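Local coordinates for protein putative isomerase YbhH (Escherichia coli, PDB 6OTV) that is of unknown substrate but probably acts as an isomerase of the PrpF family, related in fold to diaminopimelate epimerase, at residues D44-G49 / V80-Q85; A61-S66 / N107-A112; A147-V152 / V335-R340; N165-K170 / I192-P197. All blocks are in the same frame, centred on the assembly; numbering follows the deposited sequence. Where two conformers were deposited one is given.

Contact 1 of 4, residues D44-G49 / V80-Q85; sequences DLEIDG and VIVHEQ. With PO4 (phosphate ion), chain J.
Asp44 and Val82 meet where two loops come together, and Val82 can be followed outward atom by atom. Its CB lies beside the phosphate ion, 3.4 Å from O1. From there CG1, anti to the backbone N (chi1 173°), turns to the other loop and packs 3.5 Å from Asp44 O, while also lying over the centre of one face of its neighbour's ring, that of His83. The second branch, CG2, goes toward the carboxylate of Glu46 and stops 3.8 Å from OE2. The Glu46 side chain crosses Val82 at about a right angle, and its carboxylate is held by Ser58 OG and Gly53 N. Further out, His83 ND1 donates to Asp44 OD1; the modelled 2.3 Å is doubtfully short, and both residues were deposited in two conformers. Ring and carboxylate planes stand 83° apart. The phosphate, probably from the crystallisation liquor, takes backbone N-H groups: Val82 N to O3 at 3.0 Å and His83 N to O1 at 2.9 Å. The contact joins the loop between helix 28-39 and strand 59-65 to the loop leaving strand 73-80, with Met39 at the helix end touching both Glu46 and Val80.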
loop_
_atom_site.group_PDB
_atom_site.type_symbol
_atom_site.label_atom_id
_atom_site.label_comp_id
_atom_site.label_asym_id
_atom_site.label_seq_id
_atom_site.Cartn_x
_atom_site.Cartn_y
_atom_site.Cartn_z
ATOM N N ASP A 44 -0.086 -10.565 40.191
ATOM C CA ASP A 44 -0.231 -9.111 40.165
ATOM C C ASP A 44 1.064 -8.418 39.763
ATOM O O ASP A 44 1.028 -7.371 39.106
ATOM C CB ASP A 44 -0.699 -8.599 41.529
ATOM C CG ASP A 44 -2.150 -8.943 41.821
ATOM O OD1 ASP A 44 -2.812 -9.544 40.949
ATOM O OD2 ASP A 44 -2.628 -8.608 42.927
ATOM N N LEU A 45 2.208 -8.977 40.142
ATOM C CA LEU A 45 3.501 -8.416 39.778
ATOM C C LEU A 45 4.132 -9.131 38.592
ATOM O O LEU A 45 5.195 -8.706 38.125
ATOM C CB LEU A 45 4.457 -8.460 40.974
ATOM C CG LEU A 45 4.021 -7.663 42.205
ATOM C CD1 LEU A 45 5.052 -7.782 43.315
ATOM C CD2 LEU A 45 3.778 -6.203 41.846
ATOM N N GLU A 46 3.486 -10.181 38.080
ATOM C CA GLU A 46 4.074 -11.075 37.081
ATOM C C GLU A 46 5.458 -11.531 37.538
ATOM O O GLU A 46 6.459 -11.426 36.822
ATOM C CB GLU A 46 4.103 -10.411 35.702
ATOM C CG GLU A 46 2.696 -10.227 35.130
ATOM C CD GLU A 46 2.659 -9.501 33.798
ATOM O OE1 GLU A 46 3.336 -8.460 33.654
ATOM O OE2 GLU A 46 1.936 -9.971 32.893
ATOM N N ILE A 47 5.491 -12.056 38.764
ATOM C CA ILE A 47 6.740 -12.359 39.451
ATOM C C ILE A 47 7.513 -13.484 38.776
ATOM O O ILE A 47 8.732 -13.589 38.959
ATOM C CB ILE A 47 6.433 -12.695 40.926
ATOM C CG1 ILE A 47 7.693 -12.616 41.788
ATOM C CG2 ILE A 47 5.772 -14.063 41.047
ATOM C CD1 ILE A 47 8.184 -11.210 42.002
ATOM N N ASP A 48 6.845 -14.328 37.986
ATOM C CA ASP A 48 7.487 -15.480 37.365
ATOM C C ASP A 48 7.657 -15.310 35.859
ATOM O O ASP A 48 7.808 -16.303 35.140
ATOM C CB ASP A 48 6.701 -16.755 37.671
ATOM C CG ASP A 48 7.594 -17.981 37.772
ATOM O OD1 ASP A 48 8.824 -17.814 37.920
ATOM O OD2 ASP A 48 7.072 -19.114 37.700
ATOM N N GLY A 49 7.631 -14.074 35.366
ATOM C CA GLY A 49 7.864 -13.810 33.959
ATOM C C GLY A 49 8.624 -12.518 33.743
ATOM O O GLY A 49 9.175 -11.958 34.694
ATOM N N VAL A 80 -1.272 -9.485 27.120
ATOM C CA VAL A 80 -1.189 -10.576 28.084
ATOM C C VAL A 80 -1.722 -10.047 29.406
ATOM O O VAL A 80 -1.095 -9.193 30.042
ATOM C CB VAL A 80 0.241 -11.114 28.219
ATOM C CG1 VAL A 80 0.291 -12.248 29.229
ATOM C CG2 VAL A 80 0.751 -11.592 26.866
ATOM N N ILE A 81 -2.893 -10.546 29.809
ATOM C CA ILE A 81 -3.547 -10.045 31.008
ATOM C C ILE A 81 -2.686 -10.351 32.232
ATOM O O ILE A 81 -1.994 -11.376 32.297
ATOM C CB ILE A 81 -4.953 -10.658 31.135
ATOM C CG1 ILE A 81 -5.727 -10.451 29.832
ATOM C CG2 ILE A 81 -5.715 -10.036 32.289
ATOM C CD1 ILE A 81 -5.865 -8.985 29.432
ATOM N N VAL A 82 -2.716 -9.442 33.204
ATOM C CA VAL A 82 -1.856 -9.554 34.379
ATOM C C VAL A 82 -2.498 -10.396 35.476
ATOM O O VAL A 82 -1.911 -11.378 35.941
ATOM C CB VAL A 82 -1.491 -8.156 34.918
ATOM C CG1 VAL A 82 -0.739 -8.282 36.237
ATOM C CG2 VAL A 82 -0.664 -7.386 33.897
ATOM N N HIS A 83 -3.711 -10.040 35.901
ATOM C CA HIS A 83 -4.314 -10.664 37.074
ATOM C C HIS A 83 -4.997 -11.994 36.773
ATOM O O HIS A 83 -5.462 -12.652 37.708
ATOM C CB HIS A 83 -5.304 -9.693 37.725
ATOM C CG HIS A 83 -4.677 -8.401 38.155
ATOM N ND1 HIS A 83 -3.791 -8.319 39.207
ATOM C CD2 HIS A 83 -4.799 -7.143 37.667
ATOM C CE1 HIS A 83 -3.396 -7.065 39.351
ATOM N NE2 HIS A 83 -3.993 -6.332 38.429
ATOM N N GLU A 84 -5.065 -12.407 35.509
ATOM C CA GLU A 84 -5.541 -13.739 35.163
ATOM C C GLU A 84 -4.868 -14.194 33.876
ATOM O O GLU A 84 -4.408 -13.384 33.068
ATOM C CB GLU A 84 -7.067 -13.788 35.018
ATOM C CG GLU A 84 -7.643 -12.788 34.038
ATOM C CD GLU A 84 -9.156 -12.827 34.009
ATOM O OE1 GLU A 84 -9.733 -12.949 32.908
ATOM O OE2 GLU A 84 -9.769 -12.750 35.096
ATOM N N GLN A 85 -4.814 -15.514 33.700
ATOM C CA GLN A 85 -4.129 -16.128 32.563
ATOM C C GLN A 85 -5.031 -16.034 31.340
ATOM O O GLN A 85 -5.810 -16.937 31.035
ATOM C CB GLN A 85 -3.752 -17.570 32.882
ATOM C CG GLN A 85 -2.731 -17.698 34.012
ATOM C CD GLN A 85 -2.310 -19.133 34.265
ATOM O OE1 GLN A 85 -3.115 -19.965 34.680
ATOM N NE2 GLN A 85 -1.042 -19.430 34.011
HETATM P P PO4 J . -4.961 -6.549 33.766
HETATM O O1 PO4 J . -4.831 -7.679 34.756
HETATM O O2 PO4 J . -4.540 -5.255 34.422
HETATM O O3 PO4 J . -4.076 -6.822 32.572
HETATM O O4 PO4 J . -6.399 -6.453 33.313
#

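Contact 2 of 4, residues A61-S66 / N107-A112; sequences AIISRS and NGLIAA. With EDO (1,2-ethanediol), chain L.
Leu109 holds its CG anti to its own carbonyl carbon (chi1 -58°) and its CD1 and CD2 branches face two different residues of strand 59-65. CD1 reaches inward to Ile63, whose CG2 stands anti to the backbone N and meets it at 3.7 Å; the two side chains cross at about a right angle. CD2 turns outward to Arg65. That arginine runs extended from CG to NE until chi4 (88°) turns the guanidinium across the line of the chain, which lays one of its faces against Leu109: CD2 sits 3.9 Å above the plane, offset toward the rim and nearest NH1. At the guanidinium's other end nitrogen, Arg65 NH2 comes within 3.0 Å of Gly108 O, at an angle too poor for a hydrogen bond. Gly108, with positive phi, is the C-prime residue of a Schellman motif that ends helix 94-106, with Leu109 N bonded to Ala104 O and Gly108 N to Ile105 O. A 1,2-ethanediol, probably from the crystallisation liquor, lies beside CD2 and accepts a nearly straight bond from Arg65 N to its O1 (2.9 Å, 172°). Inward, Ile63 also packs on Val100 and Phe103 of the helix, and Leu109 on Leu20; outward, Arg65 packs on Glu324 of the second subunit. The chemistry is thus graded: an apolar pair packs the residue after the helix end against the strand, and an arginine covers its outer side by van der Waals contact, with its charge near a carbonyl oxygen and the subunit boundary.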
loop_
_atom_site.group_PDB
_atom_site.type_symbol
_atom_site.label_atom_id
_atom_site.label_comp_id
_atom_site.label_asym_id
_atom_site.label_seq_id
_atom_site.Cartn_x
_atom_site.Cartn_y
_atom_site.Cartn_z
ATOM N N ALA A 61 4.558 -8.393 20.756
ATOM C CA ALA A 61 4.516 -8.134 19.322
ATOM C C ALA A 61 5.126 -9.328 18.604
ATOM O O ALA A 61 6.282 -9.685 18.859
ATOM C CB ALA A 61 5.270 -6.851 18.966
ATOM N N ILE A 62 4.355 -9.945 17.714
ATOM C CA ILE A 62 4.804 -11.102 16.947
ATOM C C ILE A 62 5.057 -10.635 15.519
ATOM O O ILE A 62 4.126 -10.231 14.810
ATOM C CB ILE A 62 3.785 -12.248 16.998
ATOM C CG1 ILE A 62 3.523 -12.653 18.454
ATOM C CG2 ILE A 62 4.279 -13.433 16.176
ATOM C CD1 ILE A 62 2.354 -13.612 18.632
ATOM N N ILE A 63 6.319 -10.690 15.094
ATOM C CA ILE A 63 6.770 -10.082 13.846
ATOM C C ILE A 63 7.179 -11.178 12.871
ATOM O O ILE A 63 7.783 -12.184 13.265
ATOM C CB ILE A 63 7.943 -9.110 14.088
ATOM C CG1 ILE A 63 7.676 -8.220 15.310
ATOM C CG2 ILE A 63 8.207 -8.274 12.849
ATOM C CD1 ILE A 63 6.425 -7.386 15.211
ATOM N N SER A 64 6.867 -10.969 11.593
ATOM C CA SER A 64 7.248 -11.898 10.538
ATOM C C SER A 64 7.255 -11.149 9.214
ATOM O O SER A 64 6.729 -10.040 9.101
ATOM C CB SER A 64 6.294 -13.092 10.470
ATOM O OG SER A 64 5.043 -12.705 9.927
ATOM N N ARG A 65 7.865 -11.772 8.208
ATOM C CA ARG A 65 7.753 -11.252 6.853
ATOM C C ARG A 65 6.294 -11.274 6.420
ATOM O O ARG A 65 5.558 -12.221 6.707
ATOM C CB ARG A 65 8.610 -12.070 5.890
ATOM C CG ARG A 65 10.103 -11.816 6.032
ATOM C CD ARG A 65 10.894 -12.545 4.958
ATOM N NE ARG A 65 12.324 -12.269 5.054
ATOM C CZ ARG A 65 13.171 -12.963 5.808
ATOM N NH1 ARG A 65 12.732 -13.980 6.539
ATOM N NH2 ARG A 65 14.456 -12.638 5.834
ATOM N N SER A 66 5.870 -10.217 5.734
ATOM C CA SER A 66 4.451 -10.039 5.461
ATOM C C SER A 66 3.943 -11.049 4.440
ATOM O O SER A 66 4.599 -11.332 3.432
ATOM C CB SER A 66 4.176 -8.626 4.961
ATOM O OG SER A 66 2.800 -8.480 4.661
ATOM N N ASN A 107 16.684 -8.088 12.848
ATOM C CA ASN A 107 16.517 -9.523 12.648
ATOM C C ASN A 107 16.484 -9.909 11.172
ATOM O O ASN A 107 16.040 -11.012 10.834
ATOM C CB ASN A 107 15.254 -10.013 13.358
ATOM C CG ASN A 107 15.365 -9.930 14.871
ATOM O OD1 ASN A 107 15.811 -10.874 15.524
ATOM N ND2 ASN A 107 14.960 -8.796 15.438
ATOM N N GLY A 108 16.935 -9.023 10.285
ATOM C CA GLY A 108 17.092 -9.369 8.884
ATOM C C GLY A 108 15.814 -9.578 8.102
ATOM O O GLY A 108 15.846 -10.222 7.052
ATOM N N LEU A 109 14.683 -9.057 8.577
ATOM C CA LEU A 109 13.440 -9.150 7.823
ATOM C C LEU A 109 13.357 -8.136 6.690
ATOM O O LEU A 109 12.486 -8.268 5.823
ATOM C CB LEU A 109 12.242 -8.971 8.758
ATOM C CG LEU A 109 12.155 -9.966 9.915
ATOM C CD1 LEU A 109 10.918 -9.699 10.747
ATOM C CD2 LEU A 109 12.160 -11.392 9.390
ATOM N N ILE A 110 14.235 -7.135 6.677
ATOM C CA ILE A 110 14.265 -6.133 5.618
ATOM C C ILE A 110 15.651 -5.504 5.613
ATOM O O ILE A 110 16.279 -5.342 6.663
ATOM C CB ILE A 110 13.148 -5.076 5.808
ATOM C CG1 ILE A 110 13.212 -4.012 4.708
ATOM C CG2 ILE A 110 13.231 -4.442 7.193
ATOM C CD1 ILE A 110 12.163 -2.934 4.839
ATOM N N ALA A 111 16.132 -5.169 4.419
ATOM C CA ALA A 111 17.440 -4.547 4.285
ATOM C C ALA A 111 17.382 -3.089 4.719
ATOM O O ALA A 111 16.400 -2.384 4.463
ATOM C CB ALA A 111 17.931 -4.643 2.840
ATOM N N ALA A 112 18.445 -2.635 5.375
ATOM C CA ALA A 112 18.528 -1.263 5.849
ATOM C C ALA A 112 19.064 -0.348 4.756
ATOM O O ALA A 112 19.913 -0.744 3.953
ATOM C CB ALA A 112 19.428 -1.169 7.081
HETATM C C1 EDO L . 10.313 -14.740 9.650
HETATM O O1 EDO L . 9.226 -14.227 8.869
HETATM C C2 EDO L . 9.929 -14.761 11.126
HETATM O O2 EDO L . 8.760 -15.568 11.313
#

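Contact 3 of 4, residues A147-V152 / V335-R340; sequences ARIDGV and VIRTTR. With EDO (1,2-ethanediol), chain P; EDO (1,2-ethanediol), chain E; EDO (1,2-ethanediol), chain N.
Ala147 and Ile149 approach strand 332-344: Ala147 CA lies 7.1 Å from Thr338 CA, and Ile149 CA 6.8 Å from Arg337 CA, too far for backbone pairing, so side chains fill the gap. Beyond Ile149 the chain reverses in a type II beta turn to Val152, in which Gly151 takes a positive phi of 91°. Ala147 CB rests on Thr338 CG2 at 3.9 Å. Ile149 has the larger part: with CG1 between the backbone N and the carbonyl carbon (chi1 57°), its CD1 extends to Thr338 OG1 at 3.5 Å and also lies over the centre of one face of the Arg337 guanidinium. Its CG2 touches Arg337 NH2 at 3.4 Å. Arg337 starts away from the loop but bends at chi2 and chi3, curling back so that NE donates to Ile336 O (3.0 Å, 172°), with the acceptor in the guanidinium plane. A water at the edge of that plane accepts from Arg337 NH2 and donates to Asp150 O at 2.7 Å, while Arg337 NH1 binds Asn95 OD1. Thr338 OG1 is hydrogen-bonded to Arg10 NH1. Across the contact the protein makes no direct hydrogen bond: a buried arginine, its rotation fixed by backbone, asparagine and water, offers a flat face to an isoleucine, and a water supplies a polar link between Asp150 O and Arg337 NH2.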
loop_
_atom_site.group_PDB
_atom_site.type_symbol
_atom_site.label_atom_id
_atom_site.label_comp_id
_atom_site.label_asym_id
_atom_site.label_seq_id
_atom_site.Cartn_x
_atom_site.Cartn_y
_atom_site.Cartn_z
ATOM N N ALA A 147 14.712 13.113 20.580
ATOM C CA ALA A 147 13.260 13.168 20.634
ATOM C C ALA A 147 12.763 12.839 22.036
ATOM O O ALA A 147 13.387 12.078 22.781
ATOM C CB ALA A 147 12.644 12.204 19.621
ATOM N N ARG A 148 11.618 13.418 22.387
ATOM C CA ARG A 148 11.056 13.283 23.722
ATOM C C ARG A 148 9.557 13.046 23.615
ATOM O O ARG A 148 8.880 13.681 22.804
ATOM C CB ARG A 148 11.337 14.536 24.559
ATOM C CG ARG A 148 10.891 14.442 26.005
ATOM C CD ARG A 148 11.056 15.779 26.719
ATOM N NE ARG A 148 12.361 16.385 26.462
ATOM C CZ ARG A 148 13.459 16.136 27.170
ATOM N NH1 ARG A 148 13.421 15.284 28.188
ATOM N NH2 ARG A 148 14.600 16.740 26.860
ATOM N N ILE A 149 9.045 12.128 24.436
ATOM C CA ILE A 149 7.619 11.838 24.501
ATOM C C ILE A 149 7.197 11.780 25.962
ATOM O O ILE A 149 7.991 11.433 26.843
ATOM C CB ILE A 149 7.258 10.518 23.782
ATOM C CG1 ILE A 149 8.061 9.348 24.366
ATOM C CG2 ILE A 149 7.482 10.641 22.277
ATOM C CD1 ILE A 149 7.670 7.997 23.801
ATOM N N ASP A 150 5.935 12.128 26.217
ATOM C CA ASP A 150 5.399 12.055 27.571
ATOM C C ASP A 150 5.392 10.616 28.067
ATOM O O ASP A 150 5.134 9.681 27.305
ATOM C CB ASP A 150 3.979 12.618 27.622
ATOM C CG ASP A 150 3.938 14.120 27.464
ATOM O OD1 ASP A 150 5.006 14.764 27.555
ATOM O OD2 ASP A 150 2.834 14.656 27.241
ATOM N N GLY A 151 5.670 10.444 29.359
ATOM C CA GLY A 151 5.619 9.149 29.996
ATOM C C GLY A 151 6.915 8.370 29.986
ATOM O O GLY A 151 6.994 7.323 30.643
ATOM N N VAL A 152 7.931 8.836 29.259
ATOM C CA VAL A 152 9.212 8.153 29.167
ATOM C C VAL A 152 10.314 9.157 29.481
ATOM O O VAL A 152 10.400 10.202 28.829
ATOM C CB VAL A 152 9.449 7.528 27.780
ATOM C CG1 VAL A 152 10.689 6.665 27.813
ATOM C CG2 VAL A 152 8.242 6.715 27.344
ATOM N N VAL A 335 2.525 10.093 13.500
ATOM C CA VAL A 335 2.862 10.346 14.895
ATOM C C VAL A 335 4.335 10.015 15.092
ATOM O O VAL A 335 4.861 9.085 14.469
ATOM C CB VAL A 335 1.964 9.523 15.848
ATOM C CG1 VAL A 335 2.471 9.596 17.277
ATOM C CG2 VAL A 335 0.524 10.015 15.776
ATOM N N ILE A 336 5.009 10.793 15.938
ATOM C CA ILE A 336 6.383 10.516 16.335
ATOM C C ILE A 336 6.359 9.748 17.650
ATOM O O ILE A 336 5.655 10.132 18.591
ATOM C CB ILE A 336 7.203 11.810 16.473
ATOM C CG1 ILE A 336 7.185 12.611 15.165
ATOM C CG2 ILE A 336 8.639 11.487 16.886
ATOM C CD1 ILE A 336 7.947 11.959 14.031
ATOM N N ARG A 337 7.117 8.660 17.712
ATOM C CA ARG A 337 7.336 7.921 18.946
ATOM C C ARG A 337 8.834 7.718 19.123
ATOM O O ARG A 337 9.647 8.180 18.317
ATOM C CB ARG A 337 6.606 6.570 18.935
ATOM C CG ARG A 337 5.099 6.643 18.721
ATOM C CD ARG A 337 4.351 6.822 20.031
ATOM N NE ARG A 337 4.484 8.176 20.554
ATOM C CZ ARG A 337 4.071 8.552 21.758
ATOM N NH1 ARG A 337 3.501 7.671 22.572
ATOM N NH2 ARG A 337 4.234 9.808 22.151
ATOM N N THR A 338 9.203 7.028 20.197
ATOM C CA THR A 338 10.564 6.553 20.382
ATOM C C THR A 338 10.507 5.099 20.818
ATOM O O THR A 338 9.491 4.621 21.330
ATOM C CB THR A 338 11.344 7.375 21.421
ATOM O OG1 THR A 338 10.827 7.102 22.731
ATOM C CG2 THR A 338 11.240 8.873 21.131
ATOM N N THR A 339 11.614 4.395 20.608
ATOM C CA THR A 339 11.705 2.999 21.003
ATOM C C THR A 339 13.129 2.720 21.461
ATOM O O THR A 339 14.050 3.497 21.194
ATOM C CB THR A 339 11.295 2.061 19.854
ATOM O OG1 THR A 339 11.216 0.713 20.333
ATOM C CG2 THR A 339 12.302 2.129 18.715
ATOM N N ARG A 340 13.301 1.608 22.172
ATOM C CA ARG A 340 14.629 1.218 22.623
ATOM C C ARG A 340 14.656 -0.284 22.855
ATOM O O ARG A 340 13.726 -0.847 23.438
ATOM C CB ARG A 340 15.028 1.959 23.904
ATOM C CG ARG A 340 16.517 1.907 24.204
ATOM C CD ARG A 340 16.853 2.653 25.485
ATOM N NE ARG A 340 16.468 1.902 26.675
ATOM C CZ ARG A 340 17.221 0.960 27.239
ATOM N NH1 ARG A 340 18.400 0.646 26.714
ATOM N NH2 ARG A 340 16.791 0.328 28.324
HETATM C C1 EDO P . 9.454 13.656 29.270
HETATM O O1 EDO P . 9.008 12.384 28.790
HETATM C C2 EDO P . 10.847 13.526 29.879
HETATM O O2 EDO P . 11.801 13.176 28.868
HETATM C C1 EDO E . 12.768 8.974 24.687
HETATM O O1 EDO E . 11.385 8.768 24.386
HETATM C C2 EDO E . 13.146 8.061 25.845
HETATM O O2 EDO E . 14.438 8.378 26.373
HETATM C C1 EDO N . 20.875 1.525 23.265
HETATM O O1 EDO N . 19.974 1.942 24.295
HETATM C C2 EDO N . 20.485 0.131 22.786
HETATM O O2 EDO N . 19.062 0.054 22.633
HETATM O O HOH W 1 3.392 9.748 25.246
#

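Contact 4 of 4, residues N165-K170 / I192-P197; sequences NAAGTK and IDMAMP. With EDO (1,2-ethanediol), chain D.
Ala166 and Ala195 are joined by a nearly straight backbone bond, Ala195 N to Ala166 O (2.8 Å, 176°). A second, Gly168 N to Asp193 O (2.9 Å), completes a single beta bridge between Ala167 and Met194. Ala166 O takes a further, weaker partner, a CA-H...O contact from Met194. The other end of the contact belongs to the carboxylate of Asp193, which is carried toward the opposite loop with CG anti to the backbone N (chi1 -171°). Each oxygen has its own donor from that loop. Thr169 OG1 gives its proton to OD1 at 2.9 Å, arriving on the syn side but 26° out of the carboxylate plane. Lys170 N donates to OD2 at 3.1 Å, along the syn lone pair, and Thr171 N is a further donor to OD2. Gly168, at positive phi, has its CA 3.3 Å from Asp193 OD2. Apolar contacts flank these bonds: Met194, bent at chi2 and chi3, sets SD 3.6 Å from Ala167 CA and CE against Ala166 CB, and Lys170 CB packs on Pro197 CG at 3.6 Å. Ala166 N turns to a 1,2-ethanediol, probably from the crystallisation liquor, and Asn165 OD1 accepts from Phe129 N. Behind, Met194 and Ala195 lean on Ile283 of helix 279-290. The buried aspartate faces backbone N-H groups and a hydroxyl, with no cationic group from the two segments bonded to it; several neutral donors share its charge, which would probably help to keep it ionised and pins the 165-170 loop to the end of strand 187-193.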
loop_
_atom_site.group_PDB
_atom_site.type_symbol
_atom_site.label_atom_id
_atom_site.label_comp_id
_atom_site.label_asym_id
_atom_site.label_seq_id
_atom_site.Cartn_x
_atom_site.Cartn_y
_atom_site.Cartn_z
ATOM N N ASN A 165 -4.114 3.569 5.719
ATOM C CA ASN A 165 -5.501 3.292 5.344
ATOM C C ASN A 165 -6.406 3.402 6.571
ATOM O O ASN A 165 -7.176 2.495 6.895
ATOM C CB ASN A 165 -5.621 1.920 4.677
ATOM C CG ASN A 165 -5.169 0.787 5.583
ATOM O OD1 ASN A 165 -4.350 0.983 6.480
ATOM N ND2 ASN A 165 -5.707 -0.405 5.355
ATOM N N ALA A 166 -6.324 4.542 7.263
ATOM C CA ALA A 166 -7.113 4.744 8.475
ATOM C C ALA A 166 -8.586 4.991 8.171
ATOM O O ALA A 166 -9.445 4.687 9.007
ATOM C CB ALA A 166 -6.545 5.912 9.284
ATOM N N ALA A 167 -8.897 5.540 6.998
ATOM C CA ALA A 167 -10.277 5.862 6.650
ATOM C C ALA A 167 -11.131 4.602 6.563
ATOM O O ALA A 167 -10.850 3.704 5.762
ATOM C CB ALA A 167 -10.314 6.618 5.323
ATOM N N GLY A 168 -12.174 4.539 7.391
ATOM C CA GLY A 168 -13.128 3.445 7.358
ATOM C C GLY A 168 -12.550 2.093 7.723
ATOM O O GLY A 168 -12.796 1.103 7.029
ATOM N N THR A 169 -11.789 2.034 8.819
ATOM C CA THR A 169 -11.120 0.790 9.194
ATOM C C THR A 169 -12.110 -0.324 9.509
ATOM O O THR A 169 -11.827 -1.497 9.241
ATOM C CB THR A 169 -10.202 1.029 10.395
ATOM O OG1 THR A 169 -10.876 1.854 11.354
ATOM C CG2 THR A 169 -8.913 1.706 9.957
ATOM N N LYS A 170 -13.268 0.013 10.078
ATOM C CA LYS A 170 -14.283 -0.979 10.398
ATOM C C LYS A 170 -15.555 -0.827 9.579
ATOM O O LYS A 170 -16.308 -1.798 9.452
ATOM C CB LYS A 170 -14.638 -0.912 11.892
ATOM C CG LYS A 170 -15.446 -2.091 12.416
ATOM C CD LYS A 170 -14.576 -3.314 12.658
ATOM C CE LYS A 170 -15.374 -4.428 13.324
ATOM N NZ LYS A 170 -14.515 -5.574 13.727
ATOM N N ILE A 192 -17.265 9.147 13.462
ATOM C CA ILE A 192 -16.185 9.119 12.488
ATOM C C ILE A 192 -15.408 7.818 12.648
ATOM O O ILE A 192 -15.256 7.292 13.756
ATOM C CB ILE A 192 -15.264 10.355 12.626
ATOM C CG1 ILE A 192 -14.253 10.418 11.480
ATOM C CG2 ILE A 192 -14.558 10.353 13.969
ATOM C CD1 ILE A 192 -13.418 11.682 11.479
ATOM N N ASP A 193 -14.940 7.287 11.522
ATOM C CA ASP A 193 -14.186 6.037 11.460
ATOM C C ASP A 193 -12.834 6.354 10.824
ATOM O O ASP A 193 -12.674 6.264 9.604
ATOM C CB ASP A 193 -14.959 4.980 10.667
ATOM C CG ASP A 193 -14.330 3.599 10.751
ATOM O OD1 ASP A 193 -13.359 3.417 11.515
ATOM O OD2 ASP A 193 -14.814 2.691 10.047
ATOM N N MET A 194 -11.868 6.746 11.657
ATOM C CA MET A 194 -10.501 7.043 11.225
ATOM C C MET A 194 -9.555 6.300 12.163
ATOM O O MET A 194 -9.372 6.711 13.313
ATOM C CB MET A 194 -10.223 8.544 11.235
ATOM C CG MET A 194 -10.508 9.245 9.915
ATOM S SD MET A 194 -9.364 8.772 8.599
ATOM C CE MET A 194 -7.812 9.378 9.251
ATOM N N ALA A 195 -8.980 5.197 11.671
ATOM C CA ALA A 195 -8.115 4.303 12.441
ATOM C C ALA A 195 -8.874 3.608 13.569
ATOM O O ALA A 195 -8.447 2.557 14.056
ATOM C CB ALA A 195 -6.902 5.055 12.999
ATOM N N MET A 196 -10.002 4.174 13.979
ATOM C CA MET A 196 -10.835 3.626 15.038
ATOM C C MET A 196 -12.223 4.245 14.936
ATOM O O MET A 196 -12.343 5.467 14.787
ATOM C CB MET A 196 -10.219 3.901 16.413
ATOM C CG MET A 196 -11.075 3.459 17.594
ATOM S SD MET A 196 -11.239 1.665 17.726
ATOM C CE MET A 196 -9.540 1.195 18.038
ATOM N N PRO A 197 -13.287 3.445 14.979
ATOM C CA PRO A 197 -14.640 4.017 15.065
ATOM C C PRO A 197 -14.846 4.654 16.431
ATOM O O PRO A 197 -14.742 3.985 17.460
ATOM C CB PRO A 197 -15.557 2.804 14.863
ATOM C CG PRO A 197 -14.683 1.741 14.273
ATOM C CD PRO A 197 -13.316 1.982 14.823
HETATM C C1 EDO D . -6.479 7.134 5.351
HETATM O O1 EDO D . -6.846 6.716 4.033
HETATM C C2 EDO D . -4.959 7.188 5.452
HETATM O O2 EDO D . -4.545 7.127 6.822
#

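How the contacts relate
Along the chain, contacts 1 and 2 interleave, since segment 61-66 precedes 80-85 and 107-112 follows it; the segments of contact 3 are 183 residues apart at their closest ends, and contact 4 falls wholly within that span. Contacts 1 and 2 have centres about 28 Å apart, yet strands 59-65 and 73-80, which pair antiparallel, connect their neighbourhoods. Strand 332-344 of contact 3 pairs with strands 3-11, 158-163 and 315-322. Contact 4 lies on the opposite side of the chain's centre from contacts 1 and 3, about 24 Å from contact 3 between centres. None touches another, so the fold is tied at separate points, with contact 2 alone reaching the second subunit.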